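Local atomic coordinates of bsobi restriction endonuclease (Geobacillus stearothermophilus, PDB entry 1DC1), a protein that recognises the double-stranded DNA sequence 5'-CYCGRG-3' and, as a homodimeric type II restriction endonuclease, cleaves it after the first cytosine. Residues T143-S148 and S315-I320; I155-L160 and E175-L180; Q69-Y74 and F116-F121. All coordinates share one frame; numbering follows the deposited sequence. Where two conformers were deposited one is given.

Contact 1: T143-S148 and S315-I320; sequences TRAIIS and SLCRWI
The thiol sulfur of Cys317 packs against two residues of the facing helix in van der Waals contact. Its SG atom lies 3.6 Å from Ala145 CB and 3.8 Å from Ile146 CG1, so a short methyl and the first branch of an isoleucine flank it together. Ile146 CD1 is only slightly farther from the same SG, at 4.0 Å. With SG anti to the carbonyl carbon and beside the backbone N (chi1 -76°), the sulfur lies on the side of helix 310-321 that faces helix 110-152. No hydrogen bond passes between the two segments; the meeting is apolar and small, burying 165 Å² in all. One turn on, Ile320 adds its branch methyl: CG2 is 3.9 Å from Ile146 CD1, and the two isoleucine side chains cross at about a right angle. The segment axes approach to 9.0 Å with 58° between their N-to-C directions, and the closest CA pair is Ile146 with Cys317. The fold is the PD-(D/E)XK nuclease type, in which helices pack on a central mixed sheet. Leu316, Trp319 and Ile320 rest on strands 276-281 and 303-306, while Thr143 and Ile147 reach strand 184-191. The side chain of Ile320 is about 11 Å from that of Asp212, a predicted magnesium ligand: close to the probable metal site, but not part of it. Away from the interface, Arg144 makes salt bridges with Glu181 and Asp177. Its guanidinium has Ile147 CD1 over one face, 3.4 Å above the plane and offset toward the rim, and meets Ser148 OG at its edge. That last bond is weak, with Arg144 NH2 3.4 Å from Ser148 OG, and the same hydroxyl donates weakly to the carbonyl O of Arg144.

Contact 2: I155-L160 and E175-L180; sequences IPYKWL and EDDYEL
Leu180 reaches between Trp159 and Tyr157, and its side chain can be followed outward from CB. CB points toward the strand, and CG, anti to the backbone N (chi1 176°), comes to 3.9 Å from Trp159 CD2. CD1 then settles over the indole face, 3.5 Å from the centroid of the five-membered ring and 3° off its normal, a clear CH-pi contact. Both methyls meet the phenol oxygen, CD1 at 3.7 Å and CD2 at 3.8 Å from Tyr157 OH. Strand 157-161, which carries both rings, runs between strands 170-172 and 184-191 of the mixed sheet, and the loop joining those two neighbours folds back over it. In that loop a type II turn from Asp177 to Leu180 is closed by Leu180 N donating to Asp177 O at 2.9 Å, overlapped by an Asx turn in which Asp176 OD1 accepts from Tyr178 N. Asp177, at the start of the beta turn, makes the polar bond of the contact: Tyr157 OH donates to Asp177 OD2 at 2.6 Å, arriving 37° out of the carboxylate plane. The charge of Arg144 may offset that of Asp151 close to OD2. Replacing Trp159 by alanine is likely to leave Leu180 CD1 without the indole face it packs on and to open a gap there. Tyr157 also packs on Ile147 and Leu150 of helix 110-152, and Leu180 on Ile187 of strand 184-191.

Contact 3: Q69-Y74 and F116-F121; sequences QDALLY and FRYLLF. With nucleotides of chain B.
The ring of Tyr74 is edged by two oxygens of different origin, a main-chain carbonyl and a DNA phosphate. On one edge Tyr74 CE1 comes within 3.4 Å of Phe121 O; on the other, Tyr74 CE2 lies 3.2 Å from OP1 of DG10 of chain B, both oxygens near the ring plane. The phenol completes the phosphate contact, Tyr74 OH donating to OP1 of DG10 of chain B over a short 2.5 Å. A water bridges the helices, donating to Tyr74 OH at 2.9 Å and to Phe121 O at 3.1 Å, so the hydroxyl gives one hydrogen bond and accepts another. For Tyr74 chi1 is -148°, about 32° from fully anti, which carries the ring toward Phe121 and the phosphate. The same CE1 also packs on Phe121 CB at 3.7 Å, and Phe121 CD2 in turn approaches Tyr74 O. One turn back, Ala71 O lies at the edge of the Tyr118 ring, 3.8 Å from CD1, and Ala71 CB packs on CE1. Tyr74 is thus a direct phosphate contact, a hydrogen bond to the DNA backbone that does not depend on the base, its side chain about 7 Å from that of Lys81, which also interacts with DNA. Helix 21-53 lies against Ala71 and Tyr118 through Leu49, helix 88-103 receives Leu72 and Leu73, and Phe121 packs on Lys35 of the second subunit.

Overall arrangement
Helix 110-152 is shared by contacts 3 and 1, its early turns entering the first and its late turns the second, and strand 157-161 of contact 2 follows it in the chain. Contact 3 closes first along the sequence, and contact 2 is nested within the loop closed by contact 1. Contacts 1 and 2 have centres 13 Å apart and touch where Ile147 packs on Tyr157 and Leu180, both belonging to the nuclease core around the mixed sheet. Contact 3 lies about 44 Å from contact 1, centre to centre, across the chain's centre, in a helical region. The long helix thus spans from the catalytic core to a DNA-gripping, subunit-contacting region.

Contact 1: T143-S148 and S315-I320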
loop_
_atom_site.group_PDB
_atom_site.type_symbol
_atom_site.label_atom_id
_atom_site.label_comp_id
_atom_site.label_asym_id
_atom_site.label_seq_id
_atom_site.Cartn_x
_atom_site.Cartn_y
_atom_site.Cartn_z
ATOM N N THR D 143 1.843 -18.601 14.263
ATOM C CA THR D 143 1.068 -19.582 15.025
ATOM C C THR D 143 1.816 -20.932 15.071
ATOM O O THR D 143 1.854 -21.599 16.112
ATOM C CB THR D 143 -0.338 -19.814 14.413
ATOM O OG1 THR D 143 -1.118 -18.637 14.562
ATOM C CG2 THR D 143 -1.063 -20.915 15.140
ATOM N N ARG D 144 2.400 -21.334 13.943
ATOM C CA ARG D 144 3.138 -22.599 13.897
ATOM C C ARG D 144 4.274 -22.527 14.907
ATOM O O ARG D 144 4.531 -23.509 15.610
ATOM C CB ARG D 144 3.699 -22.850 12.490
ATOM C CG ARG D 144 4.503 -24.115 12.338
ATOM C CD ARG D 144 3.540 -25.300 12.340
ATOM N NE ARG D 144 3.577 -26.026 13.616
ATOM C CZ ARG D 144 2.717 -26.974 13.998
ATOM N NH1 ARG D 144 1.703 -27.355 13.223
ATOM N NH2 ARG D 144 2.928 -27.579 15.157
ATOM N N ALA D 145 4.961 -21.382 14.981
ATOM C CA ALA D 145 6.063 -21.211 15.947
ATOM C C ALA D 145 5.555 -21.282 17.422
ATOM O O ALA D 145 6.197 -21.868 18.286
ATOM C CB ALA D 145 6.784 -19.894 15.682
ATOM N N ILE D 146 4.385 -20.704 17.675
ATOM C CA ILE D 146 3.753 -20.692 18.983
ATOM C C ILE D 146 3.331 -22.110 19.384
ATOM O O ILE D 146 3.691 -22.559 20.465
ATOM C CB ILE D 146 2.486 -19.768 18.980
ATOM C CG1 ILE D 146 2.909 -18.282 18.759
ATOM C CG2 ILE D 146 1.619 -20.042 20.285
ATOM C CD1 ILE D 146 2.906 -17.450 19.988
ATOM N N ILE D 147 2.568 -22.808 18.544
ATOM C CA ILE D 147 2.155 -24.178 18.894
ATOM C C ILE D 147 3.334 -25.152 18.980
ATOM O O ILE D 147 3.345 -26.019 19.838
ATOM C CB ILE D 147 0.962 -24.706 17.991
ATOM C CG1 ILE D 147 1.346 -24.920 16.535
ATOM C CG2 ILE D 147 -0.200 -23.685 18.090
ATOM C CD1 ILE D 147 0.133 -25.281 15.705
ATOM N N SER D 148 4.356 -24.991 18.144
ATOM C CA SER D 148 5.521 -25.859 18.285
ATOM C C SER D 148 6.224 -25.589 19.608
ATOM O O SER D 148 6.663 -26.529 20.269
ATOM C CB SER D 148 6.489 -25.671 17.137
ATOM O OG SER D 148 6.000 -26.467 16.088
ATOM N N SER D 315 12.670 -17.565 19.950
ATOM C CA SER D 315 12.968 -16.915 21.211
ATOM C C SER D 315 11.776 -16.038 21.600
ATOM O O SER D 315 11.345 -16.059 22.738
ATOM C CB SER D 315 14.265 -16.079 21.020
ATOM O OG SER D 315 14.474 -15.154 22.069
ATOM N N LEU D 316 11.224 -15.286 20.644
ATOM C CA LEU D 316 10.113 -14.389 20.961
ATOM C C LEU D 316 8.882 -15.190 21.393
ATOM O O LEU D 316 8.194 -14.808 22.335
ATOM C CB LEU D 316 9.809 -13.512 19.733
ATOM C CG LEU D 316 8.749 -12.432 19.965
ATOM C CD1 LEU D 316 9.247 -11.088 19.475
ATOM C CD2 LEU D 316 7.487 -12.822 19.230
ATOM N N CYS D 317 8.619 -16.300 20.692
ATOM C CA CYS D 317 7.471 -17.177 20.985
ATOM C C CYS D 317 7.588 -17.870 22.350
ATOM O O CYS D 317 6.618 -17.998 23.080
ATOM C CB CYS D 317 7.318 -18.227 19.875
ATOM S SG CYS D 317 6.594 -17.497 18.409
ATOM N N ARG D 318 8.780 -18.325 22.695
ATOM C CA ARG D 318 8.981 -18.949 23.996
ATOM C C ARG D 318 8.735 -17.885 25.076
ATOM O O ARG D 318 8.100 -18.153 26.091
ATOM C CB ARG D 318 10.387 -19.540 24.026
ATOM C CG ARG D 318 10.919 -19.847 25.381
ATOM C CD ARG D 318 12.168 -20.724 25.283
ATOM N NE ARG D 318 12.296 -21.566 26.477
ATOM C CZ ARG D 318 13.367 -21.622 27.269
ATOM N NH1 ARG D 318 14.445 -20.880 27.013
ATOM N NH2 ARG D 318 13.358 -22.442 28.318
ATOM N N TRP D 319 9.202 -16.667 24.830
ATOM C CA TRP D 319 8.979 -15.584 25.750
ATOM C C TRP D 319 7.464 -15.285 25.871
ATOM O O TRP D 319 6.957 -15.076 26.987
ATOM C CB TRP D 319 9.723 -14.353 25.248
ATOM C CG TRP D 319 9.323 -13.085 25.965
ATOM C CD1 TRP D 319 9.684 -12.700 27.229
ATOM C CD2 TRP D 319 8.485 -12.046 25.459
ATOM N NE1 TRP D 319 9.130 -11.495 27.539
ATOM C CE2 TRP D 319 8.388 -11.061 26.471
ATOM C CE3 TRP D 319 7.804 -11.849 24.246
ATOM C CZ2 TRP D 319 7.641 -9.896 26.309
ATOM C CZ3 TRP D 319 7.059 -10.687 24.086
ATOM C CH2 TRP D 319 6.984 -9.727 25.110
ATOM N N ILE D 320 6.748 -15.259 24.731
ATOM C CA ILE D 320 5.320 -14.956 24.744
ATOM C C ILE D 320 4.524 -15.934 25.584
ATOM O O ILE D 320 3.639 -15.548 26.340
ATOM C CB ILE D 320 4.733 -14.946 23.310
ATOM C CG1 ILE D 320 4.828 -13.528 22.765
ATOM C CG2 ILE D 320 3.235 -15.378 23.305
ATOM C CD1 ILE D 320 4.566 -13.440 21.290
#

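Contact 2: I155-L160 and E175-L180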
loop_
_atom_site.group_PDB
_atom_site.type_symbol
_atom_site.label_atom_id
_atom_site.label_comp_id
_atom_site.label_asym_id
_atom_site.label_seq_id
_atom_site.Cartn_x
_atom_site.Cartn_y
_atom_site.Cartn_z
ATOM N N ILE D 155 3.156 -28.591 26.713
ATOM C CA ILE D 155 2.084 -27.764 27.281
ATOM C C ILE D 155 0.853 -27.875 26.384
ATOM O O ILE D 155 0.869 -27.466 25.225
ATOM C CB ILE D 155 2.519 -26.264 27.365
ATOM C CG1 ILE D 155 3.728 -26.124 28.291
ATOM C CG2 ILE D 155 1.371 -25.364 27.872
ATOM C CD1 ILE D 155 4.335 -24.736 28.278
ATOM N N PRO D 156 -0.230 -28.456 26.895
ATOM C CA PRO D 156 -1.383 -28.528 26.004
ATOM C C PRO D 156 -1.995 -27.130 25.749
ATOM O O PRO D 156 -1.734 -26.159 26.459
ATOM C CB PRO D 156 -2.359 -29.445 26.739
ATOM C CG PRO D 156 -1.945 -29.446 28.146
ATOM C CD PRO D 156 -0.484 -29.062 28.213
ATOM N N TYR D 157 -2.822 -27.045 24.725
ATOM C CA TYR D 157 -3.473 -25.795 24.411
ATOM C C TYR D 157 -4.841 -26.081 23.769
ATOM O O TYR D 157 -5.159 -27.231 23.456
ATOM C CB TYR D 157 -2.561 -24.952 23.485
ATOM C CG TYR D 157 -2.314 -25.558 22.116
ATOM C CD1 TYR D 157 -3.258 -25.376 21.069
ATOM C CD2 TYR D 157 -1.157 -26.308 21.859
ATOM C CE1 TYR D 157 -3.073 -25.915 19.793
ATOM C CE2 TYR D 157 -0.947 -26.865 20.593
ATOM C CZ TYR D 157 -1.925 -26.658 19.547
ATOM O OH TYR D 157 -1.756 -27.191 18.265
ATOM N N LYS D 158 -5.662 -25.037 23.648
ATOM C CA LYS D 158 -6.951 -25.121 22.988
ATOM C C LYS D 158 -6.839 -24.143 21.842
ATOM O O LYS D 158 -6.017 -23.220 21.900
ATOM C CB LYS D 158 -8.060 -24.693 23.931
ATOM C CG LYS D 158 -8.018 -25.460 25.242
ATOM C CD LYS D 158 -9.137 -25.048 26.125
ATOM C CE LYS D 158 -10.297 -25.957 25.939
ATOM N NZ LYS D 158 -10.138 -27.069 26.893
ATOM N N TRP D 159 -7.613 -24.372 20.790
ATOM C CA TRP D 159 -7.559 -23.478 19.679
ATOM C C TRP D 159 -8.933 -23.097 19.187
ATOM O O TRP D 159 -9.916 -23.761 19.462
ATOM C CB TRP D 159 -6.743 -24.094 18.579
ATOM C CG TRP D 159 -7.418 -25.233 17.935
ATOM C CD1 TRP D 159 -7.661 -26.459 18.481
ATOM C CD2 TRP D 159 -7.874 -25.295 16.563
ATOM N NE1 TRP D 159 -8.232 -27.287 17.527
ATOM C CE2 TRP D 159 -8.372 -26.594 16.351
ATOM C CE3 TRP D 159 -7.903 -24.369 15.499
ATOM C CZ2 TRP D 159 -8.896 -26.994 15.117
ATOM C CZ3 TRP D 159 -8.414 -24.764 14.288
ATOM C CH2 TRP D 159 -8.905 -26.066 14.102
ATOM N N LEU D 160 -8.975 -21.995 18.459
ATOM C CA LEU D 160 -10.195 -21.438 17.914
ATOM C C LEU D 160 -10.097 -21.468 16.386
ATOM O O LEU D 160 -9.151 -20.963 15.777
ATOM C CB LEU D 160 -10.399 -20.010 18.479
ATOM C CG LEU D 160 -11.808 -19.419 18.437
ATOM C CD1 LEU D 160 -12.809 -20.234 19.281
ATOM C CD2 LEU D 160 -11.730 -18.000 18.928
ATOM N N GLU D 175 -4.227 -34.675 18.461
ATOM C CA GLU D 175 -2.969 -35.447 18.719
ATOM C C GLU D 175 -1.787 -34.985 17.835
ATOM O O GLU D 175 -0.651 -34.812 18.306
ATOM C CB GLU D 175 -3.194 -36.952 18.497
ATOM C CG GLU D 175 -2.026 -37.798 18.934
ATOM C CD GLU D 175 -1.644 -37.540 20.369
ATOM O OE1 GLU D 175 -2.548 -37.570 21.233
ATOM O OE2 GLU D 175 -0.443 -37.304 20.631
ATOM N N ASP D 176 -2.069 -34.823 16.546
ATOM C CA ASP D 176 -1.090 -34.302 15.617
ATOM C C ASP D 176 -1.645 -32.958 15.148
ATOM O O ASP D 176 -2.633 -32.903 14.408
ATOM C CB ASP D 176 -0.909 -35.240 14.419
ATOM C CG ASP D 176 0.232 -34.813 13.516
ATOM O OD1 ASP D 176 0.754 -33.673 13.646
ATOM O OD2 ASP D 176 0.634 -35.631 12.671
ATOM N N ASP D 177 -1.022 -31.878 15.576
ATOM C CA ASP D 177 -1.490 -30.573 15.162
ATOM C C ASP D 177 -0.824 -30.079 13.844
ATOM O O ASP D 177 -0.743 -28.879 13.556
ATOM C CB ASP D 177 -1.364 -29.580 16.345
ATOM C CG ASP D 177 0.070 -29.215 16.668
ATOM O OD1 ASP D 177 0.945 -29.397 15.791
ATOM O OD2 ASP D 177 0.328 -28.723 17.791
ATOM N N TYR D 178 -0.378 -31.027 13.027
ATOM C CA TYR D 178 0.194 -30.702 11.730
ATOM C C TYR D 178 -0.743 -29.738 11.000
ATOM O O TYR D 178 -1.948 -30.019 10.830
ATOM C CB TYR D 178 0.323 -31.972 10.912
ATOM C CG TYR D 178 0.957 -31.764 9.584
ATOM C CD1 TYR D 178 0.177 -31.532 8.446
ATOM C CD2 TYR D 178 2.338 -31.866 9.444
ATOM C CE1 TYR D 178 0.769 -31.409 7.193
ATOM C CE2 TYR D 178 2.952 -31.751 8.195
ATOM C CZ TYR D 178 2.170 -31.523 7.065
ATOM O OH TYR D 178 2.788 -31.414 5.824
ATOM N N GLU D 179 -0.204 -28.606 10.568
ATOM C CA GLU D 179 -0.989 -27.614 9.842
ATOM C C GLU D 179 -2.201 -27.025 10.543
ATOM O O GLU D 179 -3.065 -26.448 9.865
ATOM C CB GLU D 179 -1.465 -28.164 8.492
ATOM C CG GLU D 179 -0.413 -28.042 7.408
ATOM C CD GLU D 179 -0.893 -28.527 6.044
ATOM O OE1 GLU D 179 -2.004 -29.119 5.957
ATOM O OE2 GLU D 179 -0.146 -28.313 5.055
ATOM N N LEU D 180 -2.291 -27.175 11.874
ATOM C CA LEU D 180 -3.409 -26.562 12.636
ATOM C C LEU D 180 -3.381 -25.012 12.496
ATOM O O LEU D 180 -4.448 -24.375 12.521
ATOM C CB LEU D 180 -3.376 -26.951 14.139
ATOM C CG LEU D 180 -4.403 -26.336 15.125
ATOM C CD1 LEU D 180 -4.780 -27.336 16.217
ATOM C CD2 LEU D 180 -3.786 -25.104 15.769
#

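Contact 3: Q69-Y74 and F116-F121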
loop_
_atom_site.group_PDB
_atom_site.type_symbol
_atom_site.label_atom_id
_atom_site.label_comp_id
_atom_site.label_asym_id
_atom_site.label_seq_id
_atom_site.Cartn_x
_atom_site.Cartn_y
_atom_site.Cartn_z
ATOM N N GLN D 69 -22.502 -9.278 -17.617
ATOM C CA GLN D 69 -22.483 -7.842 -17.288
ATOM C C GLN D 69 -21.486 -7.416 -16.211
ATOM O O GLN D 69 -20.900 -6.332 -16.314
ATOM C CB GLN D 69 -23.888 -7.315 -16.942
ATOM C CG GLN D 69 -24.935 -7.477 -18.084
ATOM C CD GLN D 69 -24.452 -6.974 -19.442
ATOM O OE1 GLN D 69 -24.257 -5.751 -19.649
ATOM N NE2 GLN D 69 -24.230 -7.915 -20.379
ATOM N N ASP D 70 -21.255 -8.235 -15.194
ATOM C CA ASP D 70 -20.284 -7.853 -14.172
ATOM C C ASP D 70 -18.883 -7.839 -14.751
ATOM O O ASP D 70 -18.096 -6.933 -14.465
ATOM C CB ASP D 70 -20.420 -8.800 -12.986
ATOM C CG ASP D 70 -21.789 -8.667 -12.303
ATOM O OD1 ASP D 70 -22.228 -7.535 -12.004
ATOM O OD2 ASP D 70 -22.444 -9.687 -12.074
ATOM N N ALA D 71 -18.592 -8.832 -15.590
ATOM C CA ALA D 71 -17.301 -8.948 -16.287
ATOM C C ALA D 71 -17.125 -7.707 -17.200
ATOM O O ALA D 71 -16.046 -7.119 -17.276
ATOM C CB ALA D 71 -17.265 -10.231 -17.120
ATOM N N LEU D 72 -18.196 -7.307 -17.904
ATOM C CA LEU D 72 -18.152 -6.125 -18.764
ATOM C C LEU D 72 -17.841 -4.874 -17.916
ATOM O O LEU D 72 -17.019 -4.030 -18.330
ATOM C CB LEU D 72 -19.485 -5.866 -19.507
ATOM C CG LEU D 72 -20.020 -6.806 -20.574
ATOM C CD1 LEU D 72 -21.260 -6.114 -21.221
ATOM C CD2 LEU D 72 -18.957 -7.086 -21.618
ATOM N N LEU D 73 -18.482 -4.748 -16.753
ATOM C CA LEU D 73 -18.216 -3.596 -15.898
ATOM C C LEU D 73 -16.750 -3.649 -15.470
ATOM O O LEU D 73 -16.061 -2.616 -15.524
ATOM C CB LEU D 73 -19.099 -3.567 -14.655
ATOM C CG LEU D 73 -18.888 -2.424 -13.622
ATOM C CD1 LEU D 73 -19.131 -1.024 -14.269
ATOM C CD2 LEU D 73 -19.834 -2.653 -12.433
ATOM N N TYR D 74 -16.252 -4.826 -15.089
ATOM C CA TYR D 74 -14.869 -4.907 -14.685
ATOM C C TYR D 74 -13.910 -4.545 -15.817
ATOM O O TYR D 74 -12.969 -3.766 -15.611
ATOM C CB TYR D 74 -14.542 -6.304 -14.133
ATOM C CG TYR D 74 -13.469 -6.235 -13.040
ATOM C CD1 TYR D 74 -12.110 -6.042 -13.375
ATOM C CD2 TYR D 74 -13.815 -6.270 -11.676
ATOM C CE1 TYR D 74 -11.111 -5.873 -12.369
ATOM C CE2 TYR D 74 -12.840 -6.110 -10.683
ATOM C CZ TYR D 74 -11.491 -5.906 -11.058
ATOM O OH TYR D 74 -10.537 -5.683 -10.123
ATOM N N PHE D 116 -8.889 -9.363 -23.181
ATOM C CA PHE D 116 -7.606 -8.748 -22.855
ATOM C C PHE D 116 -7.835 -7.647 -21.790
ATOM O O PHE D 116 -7.062 -7.551 -20.835
ATOM C CB PHE D 116 -6.968 -8.104 -24.105
ATOM C CG PHE D 116 -6.426 -9.094 -25.114
ATOM C CD1 PHE D 116 -6.424 -10.480 -24.867
ATOM C CD2 PHE D 116 -5.915 -8.639 -26.319
ATOM C CE1 PHE D 116 -5.919 -11.405 -25.822
ATOM C CE2 PHE D 116 -5.405 -9.550 -27.278
ATOM C CZ PHE D 116 -5.410 -10.922 -27.030
ATOM N N ARG D 117 -8.883 -6.822 -21.954
ATOM C CA ARG D 117 -9.149 -5.771 -20.971
ATOM C C ARG D 117 -9.630 -6.341 -19.666
ATOM O O ARG D 117 -9.241 -5.871 -18.599
ATOM C CB ARG D 117 -10.118 -4.745 -21.519
ATOM C CG ARG D 117 -9.339 -3.812 -22.437
ATOM C CD ARG D 117 -10.143 -2.807 -23.340
ATOM N NE ARG D 117 -9.135 -1.974 -24.025
ATOM C CZ ARG D 117 -8.533 -0.921 -23.473
ATOM N NH1 ARG D 117 -8.834 -0.538 -22.231
ATOM N NH2 ARG D 117 -7.571 -0.310 -24.137
ATOM N N TYR D 118 -10.462 -7.370 -19.750
ATOM C CA TYR D 118 -10.970 -8.014 -18.551
ATOM C C TYR D 118 -9.757 -8.572 -17.705
ATOM O O TYR D 118 -9.714 -8.389 -16.489
ATOM C CB TYR D 118 -11.949 -9.109 -18.986
ATOM C CG TYR D 118 -12.312 -10.019 -17.879
ATOM C CD1 TYR D 118 -13.282 -9.654 -16.952
ATOM C CD2 TYR D 118 -11.658 -11.261 -17.731
ATOM C CE1 TYR D 118 -13.604 -10.518 -15.893
ATOM C CE2 TYR D 118 -11.976 -12.109 -16.698
ATOM C CZ TYR D 118 -12.941 -11.747 -15.792
ATOM O OH TYR D 118 -13.284 -12.644 -14.817
ATOM N N LEU D 119 -8.767 -9.191 -18.364
ATOM C CA LEU D 119 -7.580 -9.755 -17.690
ATOM C C LEU D 119 -6.638 -8.665 -17.169
ATOM O O LEU D 119 -6.118 -8.741 -16.055
ATOM C CB LEU D 119 -6.800 -10.690 -18.648
ATOM C CG LEU D 119 -7.396 -12.101 -18.881
ATOM C CD1 LEU D 119 -6.841 -12.726 -20.188
ATOM C CD2 LEU D 119 -7.091 -12.984 -17.653
ATOM N N LEU D 120 -6.378 -7.676 -18.003
ATOM C CA LEU D 120 -5.538 -6.587 -17.591
ATOM C C LEU D 120 -6.050 -5.969 -16.267
ATOM O O LEU D 120 -5.251 -5.730 -15.372
ATOM C CB LEU D 120 -5.514 -5.506 -18.679
ATOM C CG LEU D 120 -4.649 -4.288 -18.331
ATOM C CD1 LEU D 120 -3.182 -4.791 -18.316
ATOM C CD2 LEU D 120 -4.897 -3.106 -19.326
ATOM N N PHE D 121 -7.354 -5.668 -16.168
ATOM C CA PHE D 121 -7.880 -5.077 -14.928
ATOM C C PHE D 121 -7.998 -6.125 -13.796
ATOM O O PHE D 121 -7.752 -5.814 -12.632
ATOM C CB PHE D 121 -9.225 -4.347 -15.190
ATOM C CG PHE D 121 -9.101 -3.153 -16.132
ATOM C CD1 PHE D 121 -8.050 -2.251 -16.005
ATOM C CD2 PHE D 121 -9.948 -3.013 -17.192
ATOM C CE1 PHE D 121 -7.847 -1.241 -16.947
ATOM C CE2 PHE D 121 -9.756 -2.016 -18.126
ATOM C CZ PHE D 121 -8.712 -1.133 -18.017
ATOM P P DG B 10 -10.611 -5.248 -6.646
ATOM O OP1 DG B 10 -11.468 -5.677 -7.784
ATOM O OP2 DG B 10 -11.142 -4.283 -5.658
ATOM O "O5'" DG B 10 -10.013 -6.557 -5.970
ATOM C "C5'" DG B 10 -10.591 -7.149 -4.826
ATOM C "C4'" DG B 10 -9.508 -7.829 -4.015
ATOM O "O4'" DG B 10 -8.498 -6.864 -3.666
ATOM C "C3'" DG B 10 -10.051 -8.340 -2.688
ATOM O "O3'" DG B 10 -10.358 -9.703 -2.814
ATOM C "C2'" DG B 10 -8.916 -8.151 -1.708
ATOM C "C1'" DG B 10 -8.198 -6.935 -2.268
ATOM N N9 DG B 10 -8.601 -5.673 -1.662
ATOM C C8 DG B 10 -9.190 -4.606 -2.306
ATOM N N7 DG B 10 -9.343 -3.567 -1.535
ATOM C C5 DG B 10 -8.847 -3.981 -0.298
ATOM C C6 DG B 10 -8.728 -3.263 0.955
ATOM O O6 DG B 10 -9.099 -2.116 1.224
ATOM N N1 DG B 10 -8.124 -4.051 1.949
ATOM C C2 DG B 10 -7.759 -5.381 1.790
ATOM N N2 DG B 10 -7.242 -6.001 2.896
ATOM N N3 DG B 10 -7.896 -6.061 0.638
ATOM C C4 DG B 10 -8.419 -5.293 -0.355
HETATM O O HOH W 1 -9.216 -3.426 -11.287
#